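Local structure of separin (Saccharomyces cerevisiae, 5U1T) at residues F100-T105 and D126-N131; K114-A119 and S130-L135. The protein cleaves the MCD1/SCC1 subunit of cohesin as a caspase-like cysteine protease at the onset of anaphase, and is held inactive by securin for most of the cell cycle. All blocks are in the same frame, centred on the assembly; numbering follows the deposited sequence.

Interaction 1 (F100-T105 and D126-N131); sequences FLFNET and DYYLSN
Tyr128 meets Leu101, Phe102 and Thr105 in a buried contact, part apolar and part hydrogen-bonded, where the C-terminal turn of helix 91-103 faces the start of helix 129-142 in the helical domain. Tyr128 is the N-cap residue of the later helix, and its side chain spans from one helix to the other. With CG lodged between the backbone N and the carbonyl carbon (chi1 71°), the ring reaches towards the first helix. Leu101 lays CD2 over one face, 4.0 Å from the ring centroid, a CH-pi contact that comes closest at Tyr128 CE1 (3.5 Å). Beyond the ring, the hydroxyl OH of Tyr128 donates to OG1 of Thr105 at 2.7 Å. The same OG1 donates in turn to the carbonyl O of Leu101 (2.6 Å), from a position tilted 18° from the carbonyl plane, so two hydrogen bonds in series lead from the tyrosine to the last turn of the helix. Asn106 ND2 also bonds to the tyrosine hydroxyl, which is thus gripped from two residues. Alongside, CD1 of Leu129 comes to the edge of the Phe102 ring, 4.1 Å from Phe102 CE1, adding a purely apolar contact. Helix 69-87 backs Leu101 through His78 and Leu79, and Tyr59 of helix 48-64 touches Thr105.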
loop_
_atom_site.group_PDB
_atom_site.type_symbol
_atom_site.label_atom_id
_atom_site.label_comp_id
_atom_site.label_asym_id
_atom_site.label_seq_id
_atom_site.Cartn_x
_atom_site.Cartn_y
_atom_site.Cartn_z
ATOM N N PHE A 100 -56.117 1.087 -23.108
ATOM C CA PHE A 100 -55.346 0.181 -22.265
ATOM C C PHE A 100 -53.986 -0.132 -22.889
ATOM O O PHE A 100 -52.956 -0.005 -22.233
ATOM C CB PHE A 100 -56.153 -1.095 -22.031
ATOM C CG PHE A 100 -55.469 -2.129 -21.177
ATOM C CD1 PHE A 100 -54.754 -1.769 -20.043
ATOM C CD2 PHE A 100 -55.588 -3.489 -21.487
ATOM C CE1 PHE A 100 -54.133 -2.752 -19.241
ATOM C CE2 PHE A 100 -54.983 -4.470 -20.692
ATOM C CZ PHE A 100 -54.251 -4.100 -19.568
ATOM N N LEU A 101 -53.995 -0.505 -24.168
ATOM C CA LEU A 101 -52.779 -0.808 -24.910
ATOM C C LEU A 101 -51.812 0.382 -24.869
ATOM O O LEU A 101 -50.585 0.223 -24.669
ATOM C CB LEU A 101 -53.117 -1.188 -26.365
ATOM C CG LEU A 101 -51.972 -1.646 -27.290
ATOM C CD1 LEU A 101 -52.475 -2.578 -28.389
ATOM C CD2 LEU A 101 -51.199 -0.464 -27.906
ATOM N N PHE A 102 -52.374 1.570 -25.064
ATOM C CA PHE A 102 -51.573 2.776 -25.127
ATOM C C PHE A 102 -51.010 3.144 -23.763
ATOM O O PHE A 102 -49.843 3.505 -23.651
ATOM C CB PHE A 102 -52.384 3.928 -25.660
ATOM C CG PHE A 102 -51.599 5.178 -25.855
ATOM C CD1 PHE A 102 -50.954 5.419 -27.050
ATOM C CD2 PHE A 102 -51.520 6.132 -24.853
ATOM C CE1 PHE A 102 -50.241 6.583 -27.243
ATOM C CE2 PHE A 102 -50.808 7.303 -25.037
ATOM C CZ PHE A 102 -50.167 7.528 -26.235
ATOM N N ASN A 103 -51.845 3.043 -22.734
ATOM C CA ASN A 103 -51.448 3.445 -21.399
ATOM C C ASN A 103 -50.329 2.565 -20.843
ATOM O O ASN A 103 -49.484 3.031 -20.103
ATOM C CB ASN A 103 -52.652 3.434 -20.466
ATOM C CG ASN A 103 -53.518 4.648 -20.642
ATOM O OD1 ASN A 103 -53.102 5.650 -21.229
ATOM N ND2 ASN A 103 -54.732 4.571 -20.144
ATOM N N GLU A 104 -50.322 1.303 -21.250
ATOM C CA GLU A 104 -49.363 0.340 -20.779
ATOM C C GLU A 104 -48.027 0.458 -21.481
ATOM O O GLU A 104 -47.126 -0.289 -21.178
ATOM C CB GLU A 104 -49.896 -1.068 -20.978
ATOM C CG GLU A 104 -51.137 -1.388 -20.208
ATOM C CD GLU A 104 -50.844 -1.756 -18.778
ATOM O OE1 GLU A 104 -50.754 -0.847 -17.938
ATOM O OE2 GLU A 104 -50.696 -2.951 -18.473
ATOM N N THR A 105 -47.886 1.392 -22.410
ATOM C CA THR A 105 -46.711 1.387 -23.280
ATOM C C THR A 105 -46.171 2.790 -23.544
ATOM O O THR A 105 -45.338 2.977 -24.427
ATOM C CB THR A 105 -47.032 0.705 -24.640
ATOM O OG1 THR A 105 -48.231 1.284 -25.213
ATOM C CG2 THR A 105 -47.244 -0.798 -24.465
ATOM N N ASP A 126 -43.913 4.024 -31.943
ATOM C CA ASP A 126 -43.960 4.392 -33.371
ATOM C C ASP A 126 -44.072 3.193 -34.324
ATOM O O ASP A 126 -44.266 3.360 -35.525
ATOM C CB ASP A 126 -42.750 5.254 -33.753
ATOM C CG ASP A 126 -41.447 4.526 -33.618
ATOM O OD1 ASP A 126 -41.468 3.299 -33.368
ATOM O OD2 ASP A 126 -40.390 5.185 -33.782
ATOM N N TYR A 127 -43.956 1.992 -33.776
ATOM C CA TYR A 127 -44.150 0.774 -34.548
ATOM C C TYR A 127 -45.609 0.285 -34.537
ATOM O O TYR A 127 -45.912 -0.745 -35.112
ATOM C CB TYR A 127 -43.207 -0.321 -34.021
ATOM C CG TYR A 127 -43.444 -0.768 -32.589
ATOM C CD1 TYR A 127 -44.318 -1.816 -32.306
ATOM C CD2 TYR A 127 -42.788 -0.155 -31.514
ATOM C CE1 TYR A 127 -44.535 -2.243 -30.998
ATOM C CE2 TYR A 127 -42.991 -0.585 -30.190
ATOM C CZ TYR A 127 -43.861 -1.633 -29.944
ATOM O OH TYR A 127 -44.094 -2.072 -28.661
ATOM N N TYR A 128 -46.504 1.008 -33.872
ATOM C CA TYR A 128 -47.926 0.646 -33.888
ATOM C C TYR A 128 -48.880 1.855 -33.916
ATOM O O TYR A 128 -50.062 1.706 -34.250
ATOM C CB TYR A 128 -48.278 -0.239 -32.674
ATOM C CG TYR A 128 -48.282 0.482 -31.325
ATOM C CD1 TYR A 128 -49.358 1.284 -30.937
ATOM C CD2 TYR A 128 -47.211 0.361 -30.442
ATOM C CE1 TYR A 128 -49.358 1.953 -29.714
ATOM C CE2 TYR A 128 -47.212 1.009 -29.213
ATOM C CZ TYR A 128 -48.287 1.807 -28.849
ATOM O OH TYR A 128 -48.301 2.461 -27.626
ATOM N N LEU A 129 -48.366 3.031 -33.550
ATOM C CA LEU A 129 -49.198 4.207 -33.290
ATOM C C LEU A 129 -50.117 4.534 -34.472
ATOM O O LEU A 129 -51.318 4.734 -34.303
ATOM C CB LEU A 129 -48.322 5.423 -32.950
ATOM C CG LEU A 129 -49.124 6.691 -32.624
ATOM C CD1 LEU A 129 -49.987 6.495 -31.379
ATOM C CD2 LEU A 129 -48.225 7.900 -32.471
ATOM N N SER A 130 -49.508 4.601 -35.650
ATOM C CA SER A 130 -50.195 4.647 -36.928
ATOM C C SER A 130 -51.399 3.719 -36.983
ATOM O O SER A 130 -52.513 4.167 -37.230
ATOM C CB SER A 130 -49.208 4.291 -38.041
ATOM O OG SER A 130 -49.861 3.793 -39.204
ATOM N N ASN A 131 -51.189 2.432 -36.740
ATOM C CA ASN A 131 -52.292 1.497 -36.857
ATOM C C ASN A 131 -53.285 1.620 -35.704
ATOM O O ASN A 131 -54.472 1.323 -35.877
ATOM C CB ASN A 131 -51.770 0.069 -36.967
ATOM C CG ASN A 131 -50.860 -0.118 -38.169
ATOM O OD1 ASN A 131 -51.196 0.264 -39.305
ATOM N ND2 ASN A 131 -49.680 -0.673 -37.921
#

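Interaction 2 (K114-A119 and S130-L135)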
loop_
_atom_site.group_PDB
_atom_site.type_symbol
_atom_site.label_atom_id
_atom_site.label_comp_id
_atom_site.label_asym_id
_atom_site.label_seq_id
_atom_site.Cartn_x
_atom_site.Cartn_y
_atom_site.Cartn_z
ATOM N N LYS A 114 -59.668 10.466 -28.102
ATOM C CA LYS A 114 -59.146 11.732 -28.588
ATOM C C LYS A 114 -57.677 11.858 -28.211
ATOM O O LYS A 114 -56.875 12.429 -28.955
ATOM C CB LYS A 114 -59.979 12.889 -28.027
ATOM C CG LYS A 114 -59.339 14.262 -28.087
ATOM C CD LYS A 114 -59.384 14.873 -26.693
ATOM C CE LYS A 114 -58.821 16.276 -26.644
ATOM N NZ LYS A 114 -58.745 16.732 -25.221
ATOM N N ASN A 115 -57.332 11.297 -27.055
ATOM C CA ASN A 115 -55.956 11.298 -26.564
ATOM C C ASN A 115 -55.033 10.383 -27.408
ATOM O O ASN A 115 -53.883 10.723 -27.670
ATOM C CB ASN A 115 -55.924 10.881 -25.085
ATOM C CG ASN A 115 -56.568 11.916 -24.142
ATOM O OD1 ASN A 115 -56.498 13.129 -24.367
ATOM N ND2 ASN A 115 -57.164 11.425 -23.058
ATOM N N ILE A 116 -55.557 9.229 -27.821
ATOM C CA ILE A 116 -54.915 8.354 -28.796
ATOM C C ILE A 116 -54.618 9.096 -30.097
ATOM O O ILE A 116 -53.464 9.168 -30.536
ATOM C CB ILE A 116 -55.799 7.127 -29.113
ATOM C CG1 ILE A 116 -56.071 6.321 -27.840
ATOM C CG2 ILE A 116 -55.195 6.265 -30.221
ATOM C CD1 ILE A 116 -54.836 6.015 -26.997
ATOM N N LEU A 117 -55.666 9.654 -30.695
ATOM C CA LEU A 117 -55.573 10.375 -31.957
ATOM C C LEU A 117 -54.500 11.456 -31.998
ATOM O O LEU A 117 -53.792 11.575 -32.980
ATOM C CB LEU A 117 -56.935 11.004 -32.295
ATOM C CG LEU A 117 -58.042 10.016 -32.647
ATOM C CD1 LEU A 117 -59.361 10.730 -32.838
ATOM C CD2 LEU A 117 -57.677 9.221 -33.885
ATOM N N LEU A 118 -54.371 12.258 -30.953
ATOM C CA LEU A 118 -53.372 13.316 -30.994
ATOM C C LEU A 118 -52.075 12.957 -30.233
ATOM O O LEU A 118 -51.301 13.838 -29.861
ATOM C CB LEU A 118 -53.969 14.620 -30.458
ATOM C CG LEU A 118 -55.291 15.072 -31.105
ATOM C CD1 LEU A 118 -55.735 16.430 -30.610
ATOM C CD2 LEU A 118 -55.193 15.104 -32.615
ATOM N N ALA A 119 -51.809 11.668 -30.030
ATOM C CA ALA A 119 -50.535 11.255 -29.425
ATOM C C ALA A 119 -49.372 11.440 -30.371
ATOM O O ALA A 119 -49.445 11.064 -31.536
ATOM C CB ALA A 119 -50.596 9.807 -28.977
ATOM N N SER A 130 -49.508 4.601 -35.650
ATOM C CA SER A 130 -50.195 4.647 -36.928
ATOM C C SER A 130 -51.399 3.719 -36.983
ATOM O O SER A 130 -52.513 4.167 -37.230
ATOM C CB SER A 130 -49.208 4.291 -38.041
ATOM O OG SER A 130 -49.861 3.793 -39.204
ATOM N N ASN A 131 -51.189 2.432 -36.740
ATOM C CA ASN A 131 -52.292 1.497 -36.857
ATOM C C ASN A 131 -53.285 1.620 -35.704
ATOM O O ASN A 131 -54.472 1.323 -35.877
ATOM C CB ASN A 131 -51.770 0.069 -36.967
ATOM C CG ASN A 131 -50.860 -0.118 -38.169
ATOM O OD1 ASN A 131 -51.196 0.264 -39.305
ATOM N ND2 ASN A 131 -49.680 -0.673 -37.921
ATOM N N LEU A 132 -52.819 2.067 -34.539
ATOM C CA LEU A 132 -53.716 2.259 -33.404
ATOM C C LEU A 132 -54.751 3.342 -33.731
ATOM O O LEU A 132 -55.940 3.167 -33.517
ATOM C CB LEU A 132 -52.924 2.625 -32.137
ATOM C CG LEU A 132 -53.707 2.594 -30.814
ATOM C CD1 LEU A 132 -54.213 1.184 -30.479
ATOM C CD2 LEU A 132 -52.895 3.174 -29.656
ATOM N N LYS A 133 -54.274 4.451 -34.277
ATOM C CA LYS A 133 -55.118 5.568 -34.632
ATOM C C LYS A 133 -56.170 5.194 -35.699
ATOM O O LYS A 133 -57.326 5.653 -35.650
ATOM C CB LYS A 133 -54.243 6.728 -35.107
ATOM C CG LYS A 133 -53.349 7.297 -34.019
ATOM C CD LYS A 133 -52.742 8.641 -34.397
ATOM C CE LYS A 133 -51.853 9.194 -33.282
ATOM N NZ LYS A 133 -51.503 10.618 -33.532
ATOM N N ILE A 134 -55.771 4.351 -36.651
ATOM C CA ILE A 134 -56.683 3.867 -37.676
ATOM C C ILE A 134 -57.777 3.014 -37.025
ATOM O O ILE A 134 -58.952 3.087 -37.420
ATOM C CB ILE A 134 -55.931 3.055 -38.797
ATOM C CG1 ILE A 134 -54.972 3.957 -39.574
ATOM C CG2 ILE A 134 -56.909 2.438 -39.777
ATOM C CD1 ILE A 134 -54.173 3.240 -40.606
ATOM N N LEU A 135 -57.408 2.218 -36.025
ATOM C CA LEU A 135 -58.400 1.421 -35.307
ATOM C C LEU A 135 -59.349 2.336 -34.520
ATOM O O LEU A 135 -60.557 2.104 -34.473
ATOM C CB LEU A 135 -57.724 0.409 -34.384
ATOM C CG LEU A 135 -56.810 -0.610 -35.087
ATOM C CD1 LEU A 135 -55.892 -1.379 -34.106
ATOM C CD2 LEU A 135 -57.647 -1.568 -35.880
#
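Lys133, Ile116 and Leu117 carry this contact, and the lysine does most of the work. From the second turn of helix 129-142 its side chain sets off with CG anti to its own carbonyl carbon (chi1 -65°) and then runs extended to NZ, which arrives where helix 113-117 stops. There NZ donates to O of Leu117 at 2.5 Å and to O of Ala119 at 2.9 Å. The two approaches differ: at Leu117 the ammonium stands 48° out of the carbonyl plane, whereas at Ala119 it is tilted by 17°. Tyr163 O accepts a third bond, so the buried charge is met by three backbone carbonyls, and the partial negative charge expected at a helix C-terminus would probably steady it further. On the way there the methylenes pass the carbonyl of Ile116. A methionine in its place would probably leave the carbonyls of Leu117, Ala119 and Tyr163 without their shared donor and the turn after the helix less firmly tied.

Ile116 supplies the apolar half. Its CG2, anti to the backbone N, meets CD2 of Leu132 at 3.9 Å, the two side chains crossing at about a right angle, with Ile98 of helix 91-103 touching both. Leu117 brings CD2 to 4.0 Å from the carbonyl O of Lys133 and also packs on Leu156 of helix 146-158. A buried lysine shared among main-chain carbonyls thus fastens the end of helix 113-117 and the turn after it to helix 129-142, in the packing of an all-helical array.

Interactions 1 and 2 are both buried, with centres about 8 Å apart, and both lean on the N-terminal part of helix 129-142. It faces helix 91-103 in the first and the short helix 113-117 in the second. Phe102 joins them: its CB packs on Ile116 CD1, its CZ on Ala119 CB and its CD1 on Leu132 CD2, so one hydrophobic patch continues through both. Their polar parts differ. In 100-105 with 126-131 neutral hydroxyls are joined in a chain of hydrogen bonds beside an aromatic ring; in 114-119 with 130-135 a buried ammonium gathers carbonyls. Both polar groups end at the C-terminus of a helix, far from the probable catalytic Cys1497.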